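Local coordinates for methyltransferase domain-containing protein (Deinococcus radiodurans, PDB 3M33), which is of unknown function but has the fold of a class I methyltransferase and may transfer methyl groups, at residues L40-L45 with L114-R119; G102-G107 with L128-A133; E152-V157 with H211-R216; P61-F66 with P91-Y96. One frame throughout, in Å; residues are numbered along the deposited sequence.

In the fold
From the N terminus, helix 36-45 opens contact 1, which closes only when strand 112-118 is reached. Contact 4 is nested inside that loop, joining helix 61-66 to the approach to edge strand 94-97. Contact 2 opens at 102-107, still within contact 1, but closes beyond it at 128-133, and so the two cross. Contact 3 follows in series, bringing helix 149-156 against the last strand, 204-216. Contacts 1 and 3 lie on opposite faces of one sheet, and Leu45 meets Leu214 between them. The Arg118–Asp62 salt bridge joins contacts 1 and 4, Ile115 on Leu128 joins contacts 1 and 2, and Leu128 on Leu154 joins contacts 2 and 3.

Contact 1 (L40-L45 with L114-R119); sequences LWLSRL and LIVSRR. With SO4 (sulfate ion), chain F.
Leu42 and Leu114 cross at about a right angle, methyl against methyl, with CD1 of Leu42 3.7 Å from CD2 of Leu114. CG of Leu42 stands anti to the backbone N (chi1 174°), which carries CD1 onto the strand; the same methyl lies 4.4 Å from Val116 CG2. The second methyl of Leu114 is met from another side, its CD1 lying 4.3 Å from Leu45 CD1, and the two helix leucines thus share one strand residue. Helix 40-45 runs roughly antiparallel to strand 114-118, at 159°.

Past the strand end, Arg119 runs alongside a sulfate ion, probably from the crystallisation liquor. Its CB lies 3.7 Å from sulfate O3, CG passes O1 more loosely, and CD is 3.8 Å from O1. At the guanidinium edge NE and NH2 both donate hydrogen bonds to sulfate O1, at 2.6 Å and 2.5 Å; both are bent (about 140°) and short enough that the exact lengths are doubtful. NH1 has a salt bridge to Glu35. A methionine in its place would probably leave O1 without both N–H donors and Glu35 without this cationic partner. Neighbouring Arg118 forms salt bridges to Asp62, Glu35 and Asp39. A helix laid against strand 112-118, itself parallel to its neighbours 51-55 and 136-142, is consistent with the Rossmann-like fold of class I methyltransferases.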
loop_
_atom_site.group_PDB
_atom_site.type_symbol
_atom_site.label_atom_id
_atom_site.label_comp_id
_atom_site.label_asym_id
_atom_site.label_seq_id
_atom_site.Cartn_x
_atom_site.Cartn_y
_atom_site.Cartn_z
ATOM N N LEU A 40 -10.668 2.937 7.246
ATOM C CA LEU A 40 -11.658 3.910 7.699
ATOM C C LEU A 40 -11.469 5.277 7.039
ATOM O O LEU A 40 -12.431 5.892 6.599
ATOM C CB LEU A 40 -11.568 4.113 9.207
ATOM C CG LEU A 40 -12.227 3.089 10.114
ATOM C CD1 LEU A 40 -12.620 3.803 11.401
ATOM C CD2 LEU A 40 -13.447 2.451 9.436
ATOM N N TRP A 41 -10.229 5.764 6.992
ATOM C CA TRP A 41 -9.970 7.076 6.410
ATOM C C TRP A 41 -10.328 7.063 4.923
ATOM O O TRP A 41 -10.922 8.009 4.403
ATOM C CB TRP A 41 -8.502 7.438 6.559
ATOM C CG TRP A 41 -8.093 7.839 7.948
ATOM C CD1 TRP A 41 -8.849 7.782 9.075
ATOM C CD2 TRP A 41 -6.818 8.371 8.341
ATOM N NE1 TRP A 41 -8.124 8.244 10.151
ATOM C CE2 TRP A 41 -6.876 8.612 9.722
ATOM C CE3 TRP A 41 -5.632 8.662 7.650
ATOM C CZ2 TRP A 41 -5.795 9.142 10.435
ATOM C CZ3 TRP A 41 -4.564 9.179 8.354
ATOM C CH2 TRP A 41 -4.652 9.413 9.736
ATOM N N LEU A 42 -9.961 5.982 4.239
ATOM C CA LEU A 42 -10.222 5.889 2.810
ATOM C C LEU A 42 -11.731 5.903 2.560
ATOM O O LEU A 42 -12.235 6.638 1.725
ATOM C CB LEU A 42 -9.593 4.617 2.245
ATOM C CG LEU A 42 -9.910 4.296 0.781
ATOM C CD1 LEU A 42 -9.666 5.509 -0.118
ATOM C CD2 LEU A 42 -9.091 3.073 0.320
ATOM N N SER A 43 -12.451 5.091 3.320
ATOM C CA SER A 43 -13.889 5.020 3.178
ATOM C C SER A 43 -14.558 6.392 3.363
ATOM O O SER A 43 -15.460 6.745 2.599
ATOM C CB SER A 43 -14.461 4.000 4.160
ATOM O OG SER A 43 -15.861 4.007 4.062
ATOM N N ARG A 44 -14.111 7.169 4.354
ATOM C CA ARG A 44 -14.690 8.496 4.600
ATOM C C ARG A 44 -14.465 9.442 3.425
ATOM O O ARG A 44 -15.262 10.340 3.185
ATOM C CB ARG A 44 -14.109 9.139 5.875
ATOM C CG ARG A 44 -14.461 8.452 7.188
ATOM C CD ARG A 44 -13.784 9.178 8.365
ATOM N NE ARG A 44 -14.487 10.411 8.735
ATOM C CZ ARG A 44 -14.128 11.640 8.366
ATOM N NH1 ARG A 44 -13.044 11.841 7.621
ATOM N NH2 ARG A 44 -14.856 12.680 8.754
ATOM N N LEU A 45 -13.366 9.251 2.700
ATOM C CA LEU A 45 -13.008 10.138 1.586
ATOM C C LEU A 45 -13.710 9.847 0.246
ATOM O O LEU A 45 -13.568 10.615 -0.705
ATOM C CB LEU A 45 -11.501 10.087 1.360
ATOM C CG LEU A 45 -10.654 10.772 2.441
ATOM C CD1 LEU A 45 -9.281 10.117 2.495
ATOM C CD2 LEU A 45 -10.541 12.273 2.171
ATOM N N LEU A 114 -8.700 12.279 -5.405
ATOM C CA LEU A 114 -7.988 11.442 -4.440
ATOM C C LEU A 114 -6.874 10.648 -5.126
ATOM O O LEU A 114 -7.097 10.015 -6.162
ATOM C CB LEU A 114 -8.961 10.490 -3.723
ATOM C CG LEU A 114 -8.370 9.505 -2.712
ATOM C CD1 LEU A 114 -7.824 10.264 -1.510
ATOM C CD2 LEU A 114 -9.437 8.500 -2.266
ATOM N N ILE A 115 -5.679 10.685 -4.545
ATOM C CA ILE A 115 -4.593 9.834 -4.996
ATOM C C ILE A 115 -4.260 8.950 -3.820
ATOM O O ILE A 115 -3.959 9.431 -2.739
ATOM C CB ILE A 115 -3.354 10.639 -5.433
ATOM C CG1 ILE A 115 -3.662 11.485 -6.675
ATOM C CG2 ILE A 115 -2.199 9.718 -5.721
ATOM C CD1 ILE A 115 -4.477 12.725 -6.371
ATOM N N VAL A 116 -4.340 7.646 -4.012
ATOM C CA VAL A 116 -4.200 6.745 -2.892
ATOM C C VAL A 116 -3.118 5.692 -3.150
ATOM O O VAL A 116 -2.892 5.272 -4.294
ATOM C CB VAL A 116 -5.544 6.083 -2.562
ATOM C CG1 VAL A 116 -5.993 5.216 -3.702
ATOM C CG2 VAL A 116 -5.420 5.254 -1.305
ATOM N N SER A 117 -2.421 5.283 -2.093
ATOM C CA SER A 117 -1.407 4.242 -2.237
ATOM C C SER A 117 -1.289 3.418 -0.974
ATOM O O SER A 117 -0.889 3.938 0.071
ATOM C CB SER A 117 -0.051 4.873 -2.557
ATOM O OG SER A 117 0.966 3.892 -2.579
ATOM N N ARG A 118 -1.630 2.136 -1.068
ATOM C CA ARG A 118 -1.478 1.250 0.074
ATOM C C ARG A 118 -0.133 0.549 -0.039
ATOM O O ARG A 118 0.001 -0.423 -0.770
ATOM C CB ARG A 118 -2.618 0.223 0.148
ATOM C CG ARG A 118 -2.523 -0.698 1.384
ATOM C CD ARG A 118 -3.443 -1.940 1.310
ATOM N NE ARG A 118 -4.865 -1.601 1.201
ATOM C CZ ARG A 118 -5.686 -1.409 2.236
ATOM N NH1 ARG A 118 -5.243 -1.500 3.498
ATOM N NH2 ARG A 118 -6.965 -1.123 2.012
ATOM N N ARG A 119 0.878 1.074 0.649
ATOM C CA ARG A 119 2.218 0.476 0.627
ATOM C C ARG A 119 2.796 0.438 -0.786
ATOM O O ARG A 119 3.613 -0.425 -1.128
ATOM C CB ARG A 119 2.179 -0.922 1.257
ATOM C CG ARG A 119 1.678 -0.883 2.728
ATOM C CD ARG A 119 1.130 -2.231 3.231
ATOM N NE ARG A 119 2.152 -3.266 3.318
ATOM C CZ ARG A 119 2.077 -4.359 4.081
ATOM N NH1 ARG A 119 1.013 -4.584 4.864
ATOM N NH2 ARG A 119 3.084 -5.233 4.069
HETATM S S SO4 F . 5.515 -3.933 1.429
HETATM O O1 SO4 F . 4.458 -3.927 2.421
HETATM O O2 SO4 F . 5.572 -5.255 0.799
HETATM O O3 SO4 F . 5.242 -2.901 0.429
HETATM O O4 SO4 F . 6.801 -3.641 2.057
#

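Contact 2 (G102-G107 with L128-A133); sequences GELPAG and LPELAA
Leu104 and Leu131 form the close-packed part of this contact. Both methyls of Leu104 rest on one methyl of Leu131: CD2 of Leu104 is 3.9 Å from Leu131 CD2, and CD1 of Leu104 is 4.0 Å from the same atom. CB of Leu131 leaves its backbone at a slant to the loop, but CG, anti to the carbonyl carbon (chi1 -66°), brings the tip round to meet Leu104. The turn beneath is fixed by Leu128 O, which accepts from both Leu131 N and Ala132 N as the short helix gives way to strand.

The other side is loose and faces solvent. Glu130 approaches Leu104 only distantly, its OE2 4.5 Å from Leu104 CG, and its OE1 forms a salt bridge to Arg127 NE. Arg127 also donates to Gly102 O and touches Leu104, so it links loop and helix beside the leucine pair.

Segment 102-107 belongs to the long connection between strands 94-97 and 112-118. Opposite it, Leu131 and Ala133 form backbone hydrogen bonds with Phe112, which ties the end of helix 128-131 to the start of strand 112-118; Leu131 also packs on Val124, and the chain then runs on into strand 136-142.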
loop_
_atom_site.group_PDB
_atom_site.type_symbol
_atom_site.label_atom_id
_atom_site.label_comp_id
_atom_site.label_asym_id
_atom_site.label_seq_id
_atom_site.Cartn_x
_atom_site.Cartn_y
_atom_site.Cartn_z
ATOM N N GLY A 102 8.398 9.081 -16.256
ATOM C CA GLY A 102 8.221 9.708 -17.554
ATOM C C GLY A 102 6.824 10.281 -17.693
ATOM O O GLY A 102 6.203 10.645 -16.701
ATOM N N GLU A 103 6.320 10.360 -18.918
ATOM C CA GLU A 103 5.006 10.955 -19.140
ATOM C C GLU A 103 3.875 10.080 -18.608
ATOM O O GLU A 103 4.012 8.860 -18.504
ATOM C CB GLU A 103 4.799 11.278 -20.619
ATOM C CG GLU A 103 5.563 12.525 -21.063
ATOM C CD GLU A 103 5.562 12.722 -22.566
ATOM O OE1 GLU A 103 4.746 12.069 -23.258
ATOM O OE2 GLU A 103 6.380 13.534 -23.057
ATOM N N LEU A 104 2.762 10.717 -18.259
ATOM C CA LEU A 104 1.601 9.994 -17.773
ATOM C C LEU A 104 1.048 9.121 -18.887
ATOM O O LEU A 104 1.087 9.496 -20.056
ATOM C CB LEU A 104 0.521 10.972 -17.319
ATOM C CG LEU A 104 0.962 12.083 -16.371
ATOM C CD1 LEU A 104 -0.177 13.082 -16.194
ATOM C CD2 LEU A 104 1.397 11.495 -15.041
ATOM N N PRO A 105 0.531 7.946 -18.527
ATOM C CA PRO A 105 -0.131 7.082 -19.499
ATOM C C PRO A 105 -1.181 7.868 -20.244
ATOM O O PRO A 105 -1.897 8.673 -19.638
ATOM C CB PRO A 105 -0.816 6.042 -18.616
ATOM C CG PRO A 105 0.018 5.979 -17.405
ATOM C CD PRO A 105 0.512 7.372 -17.173
ATOM N N ALA A 106 -1.277 7.641 -21.546
ATOM C CA ALA A 106 -2.292 8.297 -22.339
ATOM C C ALA A 106 -3.649 7.844 -21.837
ATOM O O ALA A 106 -3.864 6.659 -21.580
ATOM C CB ALA A 106 -2.118 7.954 -23.814
ATOM N N GLY A 107 -4.561 8.791 -21.672
ATOM C CA GLY A 107 -5.900 8.454 -21.231
ATOM C C GLY A 107 -6.082 8.338 -19.729
ATOM O O GLY A 107 -7.166 7.980 -19.275
ATOM N N LEU A 128 2.073 15.008 -8.046
ATOM C CA LEU A 128 0.785 15.559 -7.584
ATOM C C LEU A 128 0.362 16.862 -8.289
ATOM O O LEU A 128 -0.817 17.041 -8.611
ATOM C CB LEU A 128 0.742 15.700 -6.050
ATOM C CG LEU A 128 0.582 14.376 -5.298
ATOM C CD1 LEU A 128 0.709 14.549 -3.790
ATOM C CD2 LEU A 128 -0.740 13.746 -5.660
ATOM N N PRO A 129 1.318 17.776 -8.535
ATOM C CA PRO A 129 0.952 18.979 -9.291
ATOM C C PRO A 129 0.337 18.652 -10.655
ATOM O O PRO A 129 -0.498 19.415 -11.135
ATOM C CB PRO A 129 2.293 19.707 -9.473
ATOM C CG PRO A 129 3.128 19.256 -8.294
ATOM C CD PRO A 129 2.725 17.795 -8.098
ATOM N N GLU A 130 0.722 17.541 -11.273
ATOM C CA GLU A 130 0.132 17.174 -12.570
ATOM C C GLU A 130 -1.143 16.331 -12.440
ATOM O O GLU A 130 -1.914 16.216 -13.397
ATOM C CB GLU A 130 1.142 16.416 -13.430
ATOM C CG GLU A 130 2.499 17.089 -13.518
ATOM C CD GLU A 130 3.605 16.118 -13.901
ATOM O OE1 GLU A 130 4.582 15.998 -13.123
ATOM O OE2 GLU A 130 3.486 15.474 -14.971
ATOM N N LEU A 131 -1.367 15.750 -11.264
ATOM C CA LEU A 131 -2.419 14.746 -11.111
ATOM C C LEU A 131 -3.635 15.234 -10.331
ATOM O O LEU A 131 -4.747 14.758 -10.553
ATOM C CB LEU A 131 -1.860 13.491 -10.433
ATOM C CG LEU A 131 -0.822 12.698 -11.214
ATOM C CD1 LEU A 131 -0.278 11.600 -10.356
ATOM C CD2 LEU A 131 -1.451 12.128 -12.471
ATOM N N ALA A 132 -3.421 16.177 -9.418
ATOM C CA ALA A 132 -4.454 16.554 -8.456
ATOM C C ALA A 132 -5.334 17.729 -8.868
ATOM O O ALA A 132 -4.843 18.769 -9.299
ATOM C CB ALA A 132 -3.820 16.832 -7.084
ATOM N N ALA A 133 -6.641 17.555 -8.715
ATOM C CA ALA A 133 -7.574 18.668 -8.777
ATOM C C ALA A 133 -7.314 19.523 -7.547
ATOM O O ALA A 133 -6.672 19.060 -6.604
ATOM C CB ALA A 133 -8.996 18.156 -8.760
#

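Contact 3 (E152-V157 with H211-R216); sequences ERLAAV and HLVLAR
Leu154 meets Ala215 and Val213 with the two methyls of its tip. CB of Ala215 sits before the fork, 3.6 Å from Leu154 CD1 and 3.7 Å from Leu154 CD2, so the smallest side chain of the group receives the broad end of the leucine. CD1 also reaches Val213 tip to tip, 3.8 Å from Val213 CG1. That branch of the valine lies anti to its backbone N (chi1 174°), which sends it toward the helix, while the other branch, CG2, settles on one face of the His211 ring at a height of 3.4 Å, over the ring's margin rather than its centre.

Val213 and Ala215 lie on the same face of the strand; Leu212 and Leu214 point to the other, where helix 36-45 packs. Strand 204-216 is therefore covered on both faces, with helix 149-156 on this one. Leu154 is further enclosed by Phe138 of the adjacent strand and by Ile125 and Trp159 from loops. His211 beside Val213 is held in place by hydrogen bonds to Glu164 and Val147, and its ring stacks with His166.

Across the two segments everything that touches is carbon. Cohesion here comes from burial and from the fit of leucine methyls around an alanine and against a valine, with no directional bond to set the distance between helix and strand.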
loop_
_atom_site.group_PDB
_atom_site.type_symbol
_atom_site.label_atom_id
_atom_site.label_comp_id
_atom_site.label_asym_id
_atom_site.label_seq_id
_atom_site.Cartn_x
_atom_site.Cartn_y
_atom_site.Cartn_z
ATOM N N GLU A 152 8.786 14.378 3.386
ATOM C CA GLU A 152 9.761 15.161 2.607
ATOM C C GLU A 152 9.238 15.453 1.209
ATOM O O GLU A 152 9.312 16.589 0.722
ATOM C CB GLU A 152 11.100 14.421 2.487
ATOM C CG GLU A 152 11.823 14.158 3.815
ATOM C CD GLU A 152 12.965 13.148 3.682
ATOM O OE1 GLU A 152 13.180 12.635 2.559
ATOM O OE2 GLU A 152 13.640 12.861 4.702
ATOM N N ARG A 153 8.711 14.433 0.541
ATOM C CA ARG A 153 8.238 14.657 -0.826
ATOM C C ARG A 153 7.006 15.548 -0.859
ATOM O O ARG A 153 6.860 16.372 -1.753
ATOM C CB ARG A 153 8.017 13.342 -1.562
ATOM C CG ARG A 153 9.323 12.757 -2.045
ATOM C CD ARG A 153 9.218 11.297 -2.380
ATOM N NE ARG A 153 10.460 10.846 -2.989
ATOM C CZ ARG A 153 10.652 9.635 -3.496
ATOM N NH1 ARG A 153 9.677 8.735 -3.451
ATOM N NH2 ARG A 153 11.825 9.325 -4.046
ATOM N N LEU A 154 6.143 15.421 0.143
ATOM C CA LEU A 154 4.961 16.276 0.213
ATOM C C LEU A 154 5.377 17.734 0.483
ATOM O O LEU A 154 4.800 18.662 -0.089
ATOM C CB LEU A 154 3.965 15.768 1.268
ATOM C CG LEU A 154 3.155 14.503 0.929
ATOM C CD1 LEU A 154 2.591 13.905 2.192
ATOM C CD2 LEU A 154 2.028 14.802 -0.047
ATOM N N ALA A 155 6.362 17.935 1.360
ATOM C CA ALA A 155 6.910 19.288 1.560
ATOM C C ALA A 155 7.434 19.830 0.232
ATOM O O ALA A 155 7.172 20.972 -0.136
ATOM C CB ALA A 155 8.030 19.300 2.623
ATOM N N ALA A 156 8.156 18.994 -0.501
ATOM C CA ALA A 156 8.761 19.437 -1.753
ATOM C C ALA A 156 7.746 19.931 -2.795
ATOM O O ALA A 156 8.075 20.776 -3.621
ATOM C CB ALA A 156 9.665 18.343 -2.337
ATOM N N VAL A 157 6.518 19.418 -2.773
ATOM C CA VAL A 157 5.517 19.917 -3.717
ATOM C C VAL A 157 4.532 20.882 -3.063
ATOM O O VAL A 157 3.497 21.202 -3.639
ATOM C CB VAL A 157 4.745 18.786 -4.444
ATOM C CG1 VAL A 157 5.662 18.036 -5.408
ATOM C CG2 VAL A 157 4.092 17.830 -3.443
ATOM N N HIS A 211 2.750 3.547 8.881
ATOM C CA HIS A 211 2.788 5.004 8.901
ATOM C C HIS A 211 1.689 5.517 7.979
ATOM O O HIS A 211 1.809 5.408 6.766
ATOM C CB HIS A 211 4.147 5.476 8.368
ATOM C CG HIS A 211 4.345 6.959 8.407
ATOM N ND1 HIS A 211 5.392 7.581 7.754
ATOM C CD2 HIS A 211 3.658 7.942 9.034
ATOM C CE1 HIS A 211 5.333 8.882 7.973
ATOM N NE2 HIS A 211 4.286 9.130 8.737
ATOM N N LEU A 212 0.624 6.081 8.543
ATOM C CA LEU A 212 -0.480 6.597 7.732
ATOM C C LEU A 212 -0.339 8.085 7.528
ATOM O O LEU A 212 -0.048 8.814 8.477
ATOM C CB LEU A 212 -1.828 6.347 8.410
ATOM C CG LEU A 212 -2.467 4.970 8.474
ATOM C CD1 LEU A 212 -1.598 3.992 9.244
ATOM C CD2 LEU A 212 -3.843 5.085 9.127
ATOM N N VAL A 213 -0.580 8.546 6.302
ATOM C CA VAL A 213 -0.459 9.959 5.990
ATOM C C VAL A 213 -1.617 10.385 5.098
ATOM O O VAL A 213 -1.856 9.790 4.049
ATOM C CB VAL A 213 0.895 10.278 5.271
ATOM C CG1 VAL A 213 0.950 11.720 4.815
ATOM C CG2 VAL A 213 2.072 9.981 6.178
ATOM N N LEU A 214 -2.346 11.404 5.529
ATOM C CA LEU A 214 -3.333 12.048 4.675
ATOM C C LEU A 214 -2.853 13.478 4.478
ATOM O O LEU A 214 -2.542 14.177 5.447
ATOM C CB LEU A 214 -4.704 12.041 5.365
ATOM C CG LEU A 214 -5.861 12.732 4.634
ATOM C CD1 LEU A 214 -6.132 11.998 3.334
ATOM C CD2 LEU A 214 -7.116 12.743 5.493
ATOM N N ALA A 215 -2.765 13.907 3.229
ATOM C CA ALA A 215 -2.239 15.231 2.920
ATOM C C ALA A 215 -3.141 15.942 1.919
ATOM O O ALA A 215 -3.947 15.309 1.229
ATOM C CB ALA A 215 -0.827 15.110 2.359
ATOM N N ARG A 216 -3.003 17.257 1.835
ATOM C CA ARG A 216 -3.739 18.021 0.850
ATOM C C ARG A 216 -3.052 19.373 0.689
ATOM O O ARG A 216 -2.308 19.813 1.574
ATOM C CB ARG A 216 -5.198 18.156 1.286
ATOM C CG ARG A 216 -5.741 19.564 1.298
ATOM C CD ARG A 216 -6.972 19.665 2.206
ATOM N NE ARG A 216 -8.205 19.315 1.512
ATOM C CZ ARG A 216 -9.404 19.323 2.084
ATOM N NH1 ARG A 216 -9.521 19.654 3.366
ATOM N NH2 ARG A 216 -10.484 18.999 1.380
#

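Contact 4 (P61-F66 with P91-Y96); sequences PDAARF and PHADVY
Ala63 of helix 61-66 and Ala93, just ahead of strand 94-97, bring their backbones close, CA to CA 6.4 Å. The helix follows a sequence consistent with the glycine-rich GxGxxA pattern of Rossmann-type folds, with Ala63 in its alanine position, and the contact sets this helix beside the approach to the edge strand.

The polar link is made by His92, whose ring reaches the helix edge-on. Its NE2 donates to Ala63 O at 2.7 Å, fairly straight at 158°. The oxygen lies in the plane of the imidazole, whereas the donor stands well above the carbonyl plane, 44° out of it. CG of His92 occupies the crowded position between backbone N and carbonyl carbon (chi1 52°), which folds the ring back over the turn to the helix. Beside the bond, CE1 of His92 comes 4.1 Å from Ala64 CA, so the ring edge both bonds and packs. A phenylalanine here would probably leave Ala63 O without this donor and the ring free to turn.

His92 also rests on Pro68, and Ala63 is backed by Trp73 and Ala90; Ala64 touches Asn89 at the end of helix 80-89. On the far side of helix 61-66, Arg65 forms a salt bridge to Asp39, and Phe66 CZ lies 3.4 Å above the guanidinium plane of Arg65, nearer the border of that group than its middle. Between helix and turn the apolar seam comes down to two methyls, Ala63 CB and Ala93 CB, 4.0 Å apart.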
loop_
_atom_site.group_PDB
_atom_site.type_symbol
_atom_site.label_atom_id
_atom_site.label_comp_id
_atom_site.label_asym_id
_atom_site.label_seq_id
_atom_site.Cartn_x
_atom_site.Cartn_y
_atom_site.Cartn_z
ATOM N N PRO A 61 -7.119 -5.456 -5.395
ATOM C CA PRO A 61 -7.995 -5.702 -4.244
ATOM C C PRO A 61 -8.718 -4.430 -3.805
ATOM O O PRO A 61 -9.893 -4.492 -3.442
ATOM C CB PRO A 61 -7.029 -6.172 -3.136
ATOM C CG PRO A 61 -5.629 -5.655 -3.563
ATOM C CD PRO A 61 -5.692 -5.715 -5.101
ATOM N N ASP A 62 -8.034 -3.288 -3.813
ATOM C CA ASP A 62 -8.693 -2.068 -3.367
ATOM C C ASP A 62 -9.616 -1.504 -4.443
ATOM O O ASP A 62 -10.681 -0.966 -4.135
ATOM C CB ASP A 62 -7.682 -1.018 -2.887
ATOM C CG ASP A 62 -7.171 -1.303 -1.481
ATOM O OD1 ASP A 62 -7.971 -1.736 -0.621
ATOM O OD2 ASP A 62 -5.966 -1.098 -1.235
ATOM N N ALA A 63 -9.217 -1.623 -5.704
ATOM C CA ALA A 63 -10.097 -1.228 -6.788
ATOM C C ALA A 63 -11.431 -1.965 -6.647
ATOM O O ALA A 63 -12.498 -1.373 -6.786
ATOM C CB ALA A 63 -9.446 -1.522 -8.158
ATOM N N ALA A 64 -11.373 -3.256 -6.348
ATOM C CA ALA A 64 -12.581 -4.061 -6.296
ATOM C C ALA A 64 -13.395 -3.702 -5.079
ATOM O O ALA A 64 -14.604 -3.606 -5.124
ATOM C CB ALA A 64 -12.231 -5.543 -6.265
ATOM N N ARG A 65 -12.714 -3.511 -3.972
ATOM C CA ARG A 65 -13.397 -3.306 -2.718
ATOM C C ARG A 65 -13.930 -1.869 -2.486
ATOM O O ARG A 65 -15.013 -1.691 -1.917
ATOM C CB ARG A 65 -12.430 -3.733 -1.621
ATOM C CG ARG A 65 -12.833 -3.449 -0.232
ATOM C CD ARG A 65 -11.766 -3.981 0.697
ATOM N NE ARG A 65 -11.955 -3.402 2.013
ATOM C CZ ARG A 65 -10.989 -3.251 2.905
ATOM N NH1 ARG A 65 -9.749 -3.632 2.623
ATOM N NH2 ARG A 65 -11.272 -2.718 4.079
ATOM N N PHE A 66 -13.179 -0.850 -2.914
ATOM C CA PHE A 66 -13.561 0.549 -2.661
ATOM C C PHE A 66 -13.981 1.258 -3.936
ATOM O O PHE A 66 -14.685 2.265 -3.891
ATOM C CB PHE A 66 -12.395 1.344 -2.070
ATOM C CG PHE A 66 -12.013 0.927 -0.695
ATOM C CD1 PHE A 66 -12.694 1.429 0.409
ATOM C CD2 PHE A 66 -10.978 0.042 -0.490
ATOM C CE1 PHE A 66 -12.333 1.059 1.701
ATOM C CE2 PHE A 66 -10.614 -0.350 0.806
ATOM C CZ PHE A 66 -11.289 0.163 1.898
ATOM N N PRO A 91 -14.136 -4.657 -12.702
ATOM C CA PRO A 91 -14.614 -4.282 -14.043
ATOM C C PRO A 91 -14.881 -2.787 -14.177
ATOM O O PRO A 91 -14.761 -2.223 -15.262
ATOM C CB PRO A 91 -15.943 -5.041 -14.176
ATOM C CG PRO A 91 -15.879 -6.128 -13.156
ATOM C CD PRO A 91 -15.047 -5.598 -12.029
ATOM N N HIS A 92 -15.265 -2.156 -13.079
ATOM C CA HIS A 92 -15.522 -0.721 -13.084
ATOM C C HIS A 92 -14.235 0.095 -13.170
ATOM O O HIS A 92 -14.278 1.259 -13.549
ATOM C CB HIS A 92 -16.259 -0.331 -11.810
ATOM C CG HIS A 92 -15.573 -0.810 -10.576
ATOM N ND1 HIS A 92 -15.777 -2.070 -10.057
ATOM C CD2 HIS A 92 -14.636 -0.223 -9.794
ATOM C CE1 HIS A 92 -15.019 -2.227 -8.987
ATOM N NE2 HIS A 92 -14.316 -1.123 -8.807
ATOM N N ALA A 93 -13.095 -0.499 -12.812
ATOM C CA ALA A 93 -11.854 0.277 -12.723
ATOM C C ALA A 93 -11.214 0.511 -14.081
ATOM O O ALA A 93 -11.371 -0.295 -15.001
ATOM C CB ALA A 93 -10.851 -0.392 -11.743
ATOM N N ASP A 94 -10.512 1.634 -14.215
ATOM C CA ASP A 94 -9.673 1.870 -15.385
ATOM C C ASP A 94 -8.224 1.569 -15.016
ATOM O O ASP A 94 -7.628 2.290 -14.222
ATOM C CB ASP A 94 -9.797 3.313 -15.850
ATOM C CG ASP A 94 -11.178 3.630 -16.422
ATOM O OD1 ASP A 94 -11.767 2.765 -17.100
ATOM O OD2 ASP A 94 -11.671 4.752 -16.198
ATOM N N VAL A 95 -7.661 0.517 -15.597
ATOM C CA VAL A 95 -6.348 0.019 -15.173
ATOM C C VAL A 95 -5.280 0.249 -16.237
ATOM O O VAL A 95 -5.471 -0.089 -17.400
ATOM C CB VAL A 95 -6.428 -1.479 -14.832
ATOM C CG1 VAL A 95 -5.086 -2.013 -14.400
ATOM C CG2 VAL A 95 -7.468 -1.706 -13.745
ATOM N N TYR A 96 -4.145 0.795 -15.820
ATOM C CA TYR A 96 -3.081 1.223 -16.724
ATOM C C TYR A 96 -1.737 0.586 -16.368
ATOM O O TYR A 96 -1.410 0.387 -15.195
ATOM C CB TYR A 96 -2.950 2.751 -16.663
ATOM C CG TYR A 96 -4.208 3.488 -17.073
ATOM C CD1 TYR A 96 -4.407 3.889 -18.393
ATOM C CD2 TYR A 96 -5.200 3.776 -16.145
ATOM C CE1 TYR A 96 -5.564 4.557 -18.772
ATOM C CE2 TYR A 96 -6.361 4.450 -16.508
ATOM C CZ TYR A 96 -6.539 4.837 -17.822
ATOM O OH TYR A 96 -7.687 5.506 -18.183
#